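Local coordinates for protein GCN5-related N-acetyltransferase:Aminotransferase, class-II (Rhodopseudomonas palustris, PDB 2FIW) that binds acetyl coenzyme A and probably transfers its acetyl group to an amine of a substrate, at residues Q140-S145 against L151-M156; S60-L65 against H84-Y89. All coordinates share one frame; numbering follows the deposited sequence.

Contact 1 of 2, residues Q140-S145 against L151-M156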
loop_
_atom_site.group_PDB
_atom_site.type_symbol
_atom_site.label_atom_id
_atom_site.label_comp_id
_atom_site.label_asym_id
_atom_site.label_seq_id
_atom_site.Cartn_x
_atom_site.Cartn_y
_atom_site.Cartn_z
ATOM N N GLN A 140 -17.622 0.258 -4.434
ATOM C CA GLN A 140 -17.744 -0.699 -5.535
ATOM C C GLN A 140 -16.836 -1.907 -5.322
ATOM O O GLN A 140 -15.626 -1.762 -5.158
ATOM C CB GLN A 140 -17.432 0.007 -6.872
ATOM C CG GLN A 140 -17.698 -0.798 -8.133
ATOM C CD GLN A 140 -19.080 -1.436 -8.148
ATOM O OE1 GLN A 140 -19.217 -2.642 -7.944
ATOM N NE2 GLN A 140 -20.116 -0.625 -8.376
ATOM N N ARG A 141 -17.435 -3.091 -5.301
ATOM C CA ARG A 141 -16.699 -4.338 -5.261
ATOM C C ARG A 141 -16.245 -4.650 -6.692
ATOM O O ARG A 141 -17.032 -4.541 -7.627
ATOM C CB ARG A 141 -17.590 -5.439 -4.656
ATOM C CG ARG A 141 -17.001 -6.846 -4.569
ATOM C CD ARG A 141 -17.045 -7.371 -3.116
ATOM N NE ARG A 141 -15.747 -7.112 -2.514
ATOM C CZ ARG A 141 -14.885 -8.016 -2.057
ATOM N NH1 ARG A 141 -15.158 -9.306 -2.016
ATOM N NH2 ARG A 141 -13.724 -7.589 -1.583
ATOM N N ASN A 142 -14.964 -4.975 -6.866
ATOM C CA ASN A 142 -14.400 -5.268 -8.180
ATOM C C ASN A 142 -13.654 -6.583 -8.179
ATOM O O ASN A 142 -13.349 -7.150 -7.136
ATOM C CB ASN A 142 -13.385 -4.206 -8.640
ATOM C CG ASN A 142 -13.682 -2.806 -8.130
ATOM O OD1 ASN A 142 -14.674 -2.169 -8.517
ATOM N ND2 ASN A 142 -12.791 -2.300 -7.289
ATOM N N THR A 143 -13.348 -7.047 -9.377
ATOM C CA THR A 143 -12.410 -8.129 -9.586
ATOM C C THR A 143 -11.334 -7.554 -10.483
ATOM O O THR A 143 -11.627 -6.847 -11.440
ATOM C CB THR A 143 -13.100 -9.345 -10.257
ATOM O OG1 THR A 143 -14.080 -9.890 -9.356
ATOM C CG2 THR A 143 -12.110 -10.408 -10.641
ATOM N N VAL A 144 -10.086 -7.833 -10.151
ATOM C CA VAL A 144 -8.966 -7.431 -10.992
ATOM C C VAL A 144 -8.302 -8.698 -11.546
ATOM O O VAL A 144 -8.176 -9.708 -10.847
ATOM C CB VAL A 144 -7.950 -6.496 -10.208
ATOM C CG1 VAL A 144 -7.313 -7.229 -9.033
ATOM C CG2 VAL A 144 -6.883 -5.931 -11.132
ATOM N N SER A 145 -7.905 -8.640 -12.812
ATOM C CA SER A 145 -7.175 -9.730 -13.436
ATOM C C SER A 145 -5.681 -9.417 -13.349
ATOM O O SER A 145 -5.231 -8.410 -13.878
ATOM C CB SER A 145 -7.628 -9.920 -14.889
ATOM O OG SER A 145 -6.929 -10.994 -15.502
ATOM N N LEU A 151 -8.825 -11.578 -8.615
ATOM C CA LEU A 151 -8.715 -11.217 -7.210
ATOM C C LEU A 151 -9.747 -10.149 -6.942
ATOM O O LEU A 151 -9.862 -9.196 -7.719
ATOM C CB LEU A 151 -7.313 -10.676 -6.891
ATOM C CG LEU A 151 -6.161 -11.610 -6.541
ATOM C CD1 LEU A 151 -5.520 -12.250 -7.765
ATOM C CD2 LEU A 151 -5.105 -10.842 -5.800
ATOM N N ALA A 152 -10.509 -10.305 -5.863
ATOM C CA ALA A 152 -11.499 -9.300 -5.478
ATOM C C ALA A 152 -10.816 -8.124 -4.777
ATOM O O ALA A 152 -9.749 -8.287 -4.174
ATOM C CB ALA A 152 -12.555 -9.897 -4.583
ATOM N N ASN A 153 -11.424 -6.944 -4.904
ATOM C CA ASN A 153 -11.115 -5.800 -4.060
ATOM C C ASN A 153 -12.295 -4.857 -4.041
ATOM O O ASN A 153 -13.309 -5.132 -4.664
ATOM C CB ASN A 153 -9.796 -5.087 -4.445
ATOM C CG ASN A 153 -9.827 -4.469 -5.827
ATOM O OD1 ASN A 153 -10.781 -3.790 -6.208
ATOM N ND2 ASN A 153 -8.760 -4.687 -6.578
ATOM N N THR A 154 -12.175 -3.768 -3.295
ATOM C CA THR A 154 -13.252 -2.810 -3.155
ATOM C C THR A 154 -12.693 -1.407 -3.347
ATOM O O THR A 154 -11.695 -1.020 -2.710
ATOM C CB THR A 154 -13.919 -2.913 -1.760
ATOM O OG1 THR A 154 -14.109 -4.285 -1.425
ATOM C CG2 THR A 154 -15.274 -2.229 -1.734
ATOM N N THR A 155 -13.345 -0.658 -4.228
ATOM C CA THR A 155 -13.092 0.767 -4.383
ATOM C C THR A 155 -13.718 1.466 -3.186
ATOM O O THR A 155 -14.872 1.239 -2.863
ATOM C CB THR A 155 -13.682 1.304 -5.703
ATOM O OG1 THR A 155 -13.186 0.519 -6.790
ATOM C CG2 THR A 155 -13.303 2.764 -5.921
HETATM N N MSE A 156 -12.914 2.273 -2.505
HETATM C CA MSE A 156 -13.319 2.973 -1.295
HETATM C C MSE A 156 -12.794 4.388 -1.426
HETATM O O MSE A 156 -11.658 4.589 -1.853
HETATM C CB MSE A 156 -12.717 2.318 -0.045
HETATM C CG MSE A 156 -12.868 0.806 0.014
HETATM SE SE MSE A 156 -12.345 0.074 1.699
HETATM C CE MSE A 156 -12.427 -1.721 1.259
HETATM O O HOH W 1 -11.866 -5.308 -0.475
#

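Contact 2 of 2, residues S60-L65 against H84-Y89. With ACO (acetyl coenzyme *a), chain C.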
loop_
_atom_site.group_PDB
_atom_site.type_symbol
_atom_site.label_atom_id
_atom_site.label_comp_id
_atom_site.label_asym_id
_atom_site.label_seq_id
_atom_site.Cartn_x
_atom_site.Cartn_y
_atom_site.Cartn_z
ATOM N N SER A 60 8.716 4.761 -9.285
ATOM C CA SER A 60 9.494 5.971 -9.541
ATOM C C SER A 60 8.691 7.042 -10.272
ATOM O O SER A 60 9.007 8.223 -10.191
ATOM C CB SER A 60 10.785 5.635 -10.310
ATOM O OG SER A 60 10.503 5.340 -11.673
ATOM N N GLY A 61 7.640 6.617 -10.965
ATOM C CA GLY A 61 6.798 7.526 -11.735
ATOM C C GLY A 61 5.558 7.949 -10.968
ATOM O O GLY A 61 4.717 8.692 -11.490
ATOM N N GLN A 62 5.450 7.468 -9.727
ATOM C CA GLN A 62 4.397 7.876 -8.797
ATOM C C GLN A 62 5.012 8.628 -7.610
ATOM O O GLN A 62 6.223 8.870 -7.573
ATOM C CB GLN A 62 3.606 6.651 -8.348
ATOM C CG GLN A 62 2.650 6.124 -9.435
ATOM C CD GLN A 62 2.077 4.730 -9.146
ATOM O OE1 GLN A 62 2.138 4.218 -8.014
ATOM N NE2 GLN A 62 1.532 4.104 -10.184
ATOM N N LEU A 63 4.189 9.035 -6.655
ATOM C CA LEU A 63 4.731 9.613 -5.419
ATOM C C LEU A 63 4.804 8.528 -4.350
ATOM O O LEU A 63 3.801 8.176 -3.739
ATOM C CB LEU A 63 3.931 10.840 -4.949
ATOM C CG LEU A 63 3.641 11.995 -5.923
ATOM C CD1 LEU A 63 3.010 13.153 -5.149
ATOM C CD2 LEU A 63 4.892 12.496 -6.663
ATOM N N THR A 64 6.010 8.000 -4.155
ATOM C CA THR A 64 6.244 6.801 -3.360
ATOM C C THR A 64 7.111 7.119 -2.151
ATOM O O THR A 64 8.221 7.631 -2.280
ATOM C CB THR A 64 6.914 5.661 -4.224
ATOM O OG1 THR A 64 6.153 5.463 -5.409
ATOM C CG2 THR A 64 6.988 4.337 -3.462
ATOM N N LEU A 65 6.581 6.805 -0.977
ATOM C CA LEU A 65 7.250 7.067 0.284
ATOM C C LEU A 65 7.628 5.753 0.935
ATOM O O LEU A 65 6.883 4.781 0.840
ATOM C CB LEU A 65 6.327 7.871 1.220
ATOM C CG LEU A 65 6.039 9.354 0.902
ATOM C CD1 LEU A 65 4.807 9.870 1.664
ATOM C CD2 LEU A 65 7.284 10.200 1.207
ATOM N N HIS A 84 -5.250 8.792 -6.305
ATOM C CA HIS A 84 -5.242 7.337 -6.137
ATOM C C HIS A 84 -4.185 6.814 -5.180
ATOM O O HIS A 84 -2.988 6.994 -5.408
ATOM C CB HIS A 84 -5.083 6.623 -7.472
ATOM C CG HIS A 84 -6.262 6.765 -8.369
ATOM N ND1 HIS A 84 -6.453 7.865 -9.173
ATOM C CD2 HIS A 84 -7.320 5.948 -8.587
ATOM C CE1 HIS A 84 -7.577 7.720 -9.852
ATOM N NE2 HIS A 84 -8.123 6.565 -9.514
ATOM N N ILE A 85 -4.632 6.130 -4.134
ATOM C CA ILE A 85 -3.727 5.334 -3.322
ATOM C C ILE A 85 -3.473 4.051 -4.082
ATOM O O ILE A 85 -4.296 3.141 -4.071
ATOM C CB ILE A 85 -4.286 5.038 -1.917
ATOM C CG1 ILE A 85 -4.471 6.350 -1.139
ATOM C CG2 ILE A 85 -3.384 4.036 -1.170
ATOM C CD1 ILE A 85 -4.710 6.153 0.325
ATOM N N ASP A 86 -2.326 3.997 -4.749
ATOM C CA ASP A 86 -1.989 2.895 -5.633
ATOM C C ASP A 86 -1.426 1.682 -4.887
ATOM O O ASP A 86 -1.683 0.547 -5.271
ATOM C CB ASP A 86 -1.000 3.366 -6.699
ATOM C CG ASP A 86 -0.840 2.366 -7.833
ATOM O OD1 ASP A 86 -1.863 1.941 -8.407
ATOM O OD2 ASP A 86 0.309 2.006 -8.156
HETATM N N MSE A 87 -0.663 1.933 -3.827
HETATM C CA MSE A 87 0.058 0.895 -3.103
HETATM C C MSE A 87 0.232 1.245 -1.638
HETATM O O MSE A 87 0.464 2.412 -1.292
HETATM C CB MSE A 87 1.428 0.659 -3.740
HETATM C CG MSE A 87 1.341 0.209 -5.184
HETATM SE SE MSE A 87 3.027 -0.293 -5.920
HETATM C CE MSE A 87 3.783 1.368 -6.001
ATOM N N LEU A 88 0.103 0.221 -0.795
ATOM C CA LEU A 88 0.319 0.294 0.647
ATOM C C LEU A 88 0.770 -1.082 1.095
ATOM O O LEU A 88 -0.017 -2.023 1.053
ATOM C CB LEU A 88 -0.976 0.640 1.381
ATOM C CG LEU A 88 -0.903 1.357 2.741
ATOM C CD1 LEU A 88 -2.057 0.952 3.655
ATOM C CD2 LEU A 88 0.427 1.295 3.496
ATOM N N TYR A 89 2.028 -1.211 1.498
ATOM C CA TYR A 89 2.598 -2.507 1.888
ATOM C C TYR A 89 3.554 -2.324 3.061
ATOM O O TYR A 89 4.586 -1.664 2.944
ATOM C CB TYR A 89 3.294 -3.206 0.696
ATOM C CG TYR A 89 2.339 -3.495 -0.425
ATOM C CD1 TYR A 89 1.609 -4.688 -0.453
ATOM C CD2 TYR A 89 2.120 -2.557 -1.443
ATOM C CE1 TYR A 89 0.683 -4.951 -1.474
ATOM C CE2 TYR A 89 1.199 -2.799 -2.473
ATOM C CZ TYR A 89 0.486 -4.004 -2.486
ATOM O OH TYR A 89 -0.436 -4.264 -3.489
HETATM N N1A ACO C . -1.940 -2.041 19.675
HETATM C C2A ACO C . -3.046 -2.511 19.064
HETATM N N3A ACO C . -3.349 -2.164 17.798
HETATM C C4A ACO C . -2.553 -1.323 17.066
HETATM C C5A ACO C . -1.398 -0.800 17.624
HETATM C C6A ACO C . -1.086 -1.199 19.030
HETATM N N6A ACO C . 0.022 -0.733 19.659
HETATM N N7A ACO C . -0.815 -0.010 16.694
HETATM C C8A ACO C . -1.590 -0.049 15.583
HETATM N N9A ACO C . -2.646 -0.840 15.820
HETATM C C1B ACO C . -3.764 -1.201 14.907
HETATM C C2B ACO C . -4.559 -0.029 14.362
HETATM O O2B ACO C . -5.555 0.395 15.294
HETATM C C3B ACO C . -5.174 -0.636 13.112
HETATM O O3B ACO C . -6.485 -1.144 13.368
HETATM P P3B ACO C . -7.597 -1.297 12.199
HETATM O O7A ACO C . -7.217 -2.517 11.367
HETATM O O8A ACO C . -7.501 -0.010 11.412
HETATM O O9A ACO C . -8.877 -1.458 12.990
HETATM C C4B ACO C . -4.238 -1.781 12.705
HETATM O O4B ACO C . -3.310 -1.958 13.777
HETATM C C5B ACO C . -3.458 -1.484 11.425
HETATM O O5B ACO C . -2.909 -0.162 11.535
HETATM P P1A ACO C . -1.378 0.186 11.186
HETATM O O1A ACO C . -0.465 -0.444 12.218
HETATM O O2A ACO C . -1.370 1.681 10.956
HETATM O O3A ACO C . -1.223 -0.554 9.758
HETATM P P2A ACO C . -0.085 -1.614 9.419
HETATM O O4A ACO C . -0.388 -2.877 10.178
HETATM O O5A ACO C . 1.241 -0.931 9.602
HETATM O O6A ACO C . -0.294 -1.883 7.836
HETATM C CBP ACO C . -1.529 -2.816 5.886
HETATM C CCP ACO C . -1.568 -1.992 7.185
HETATM C CDP ACO C . -2.964 -2.983 5.402
HETATM C CEP ACO C . -0.698 -2.092 4.839
HETATM C CAP ACO C . -0.868 -4.197 6.117
HETATM O OAP ACO C . -1.685 -5.048 6.939
HETATM C C9P ACO C . -0.381 -4.964 4.891
HETATM O O9P ACO C . 0.846 -4.766 4.422
HETATM N N8P ACO C . -1.141 -5.818 4.339
HETATM C C7P ACO C . -0.887 -6.707 3.197
HETATM C C6P ACO C . -0.780 -5.988 1.851
HETATM C C5P ACO C . -2.074 -5.283 1.574
HETATM O O5P ACO C . -3.149 -5.832 1.780
HETATM N N4P ACO C . -1.971 -4.046 1.114
HETATM C C3P ACO C . -3.082 -3.168 0.805
HETATM C C2P ACO C . -3.521 -3.475 -0.618
HETATM S S1P ACO C . -4.470 -2.074 -1.077
HETATM C C ACO C . -3.472 -1.201 -2.088
HETATM O O ACO C . -2.256 -1.341 -2.032
HETATM C CH3 ACO C . -4.027 -0.369 -2.955
#

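Contact 1 of 2, residues Q140-S145 against L151-M156
The guanidinium of Arg141 meets Thr154 and Ala152 on different sides: Thr154 OG1 sits at its edge, in plane, while Ala152 CB lies over one face, 3.7 Å from Arg141 NH1. The bond from Arg141 NE to Thr154 OG1 is weak, and a water in the same plane joins the two side chains, accepting a short 2.6 Å bond from Thr154 OG1 and a weak one from Arg141 NH2. The stronger partner of this charge is Asp125, which forms a salt bridge with NH2. On the opposite side of the hairpin, the carboxamide of Asn142 uses both N-H groups of ND2, each partner close to the amide plane: Asn153 OD1 at 2.7 Å and Thr155 OG1 at 2.9 Å. The Asn153 amide is turned 75° against it, presenting OD1 almost end-on to ND2. A chi1 of -31° at Asn142, off the staggered position, leans CG over the backbone N and carries ND2 across to the facing strand. Replacing this asparagine by alanine would take away the donor shared by Asn153 OD1 and Thr155 OG1, and is likely to leave the Asn153 amide freer to turn. On the same face as Asn142 and Asn153, Val144 CG1 packs 4.1 Å from Leu151 CB. The backbones pair as antiparallel strands, with Asn142 and Asn153 a hydrogen-bonded pair whose Asn142 N to Asn153 O bond is 2.8 Å long and nearly straight at 179°. This beta hairpin forms one edge of the acetyltransferase sheet, with strand 137-146 outermost on that side. Strand 149-159 continues inward through backbone bonds of Thr154 to Ala123 and Met156 to Val121; Thr155 OG1 also bonds Asp122 of strand 118-123, and the selenomethionine Met156 packs on helix 128-132.

Contact 2 of 2, residues S60-L65 against H84-Y89
Gln62 and Asp86 meet with their flat ends crossed, the carboxamide and carboxylate planes 84° apart, beside a classic beta bulge in the central sheet of the GNAT fold. At the bulge, Asp86 and Met87 both face Ser78 of the intervening strand 72-80, and both side chains start out toward segment 60-65, where Gln62 lies just before strand 63-69. Asp86 OD2 comes 3.4 Å from Gln62 CD, the two side chains running at about a right angle. The Asp86 carboxylate is brought to this amide by a chi1 of -167°, which sets CG anti to the backbone N, and the stronger partner of the same OD2 is Arg58 NE, with which it forms a salt bridge. The selenomethionine Met87 bends at its last torsion (chi3 -70°), which swings its methyl CE toward the end of the Gln62 amide. Beyond the bulge the strand turns its backbone to acetyl coenzyme A, consistent with the role of this strand in related acetyltransferases. Leu88 N gives a weak bond, 3.1 Å long, to the thioester oxygen O, while Leu88 CD1 packs against the cofactor methyl CEP at 3.5 Å. Tyr89 stands obliquely by the pantetheine arm, its CD1 3.6 Å from cofactor C6P. The cofactor amide N4P donates a hydrogen bond to Leu88 O at 2.8 Å.

How the contacts relate
Contact 2 (60-65 with 84-89) closes before contact 1 (140-145 with 151-156) opens, so the two follow each other along the chain within the acetyltransferase domain. Their centres lie about 18 Å apart and their nearest atoms about 7 Å, without touching. One mixed sheet joins them: strand 118-123 runs between strand 84-90 of contact 2 and strand 149-159 of contact 1, while contact 2 spans strand 72-80. Contact 2 reaches from the second strand of the sheet to the central one; contact 1 is the hairpin at the edge away from strand 9-12. Acetyl coenzyme A is hydrogen-bonded directly by the backbone of strand 84-90, whereas the Asn153 side chain of contact 1 remains about 7 Å from it.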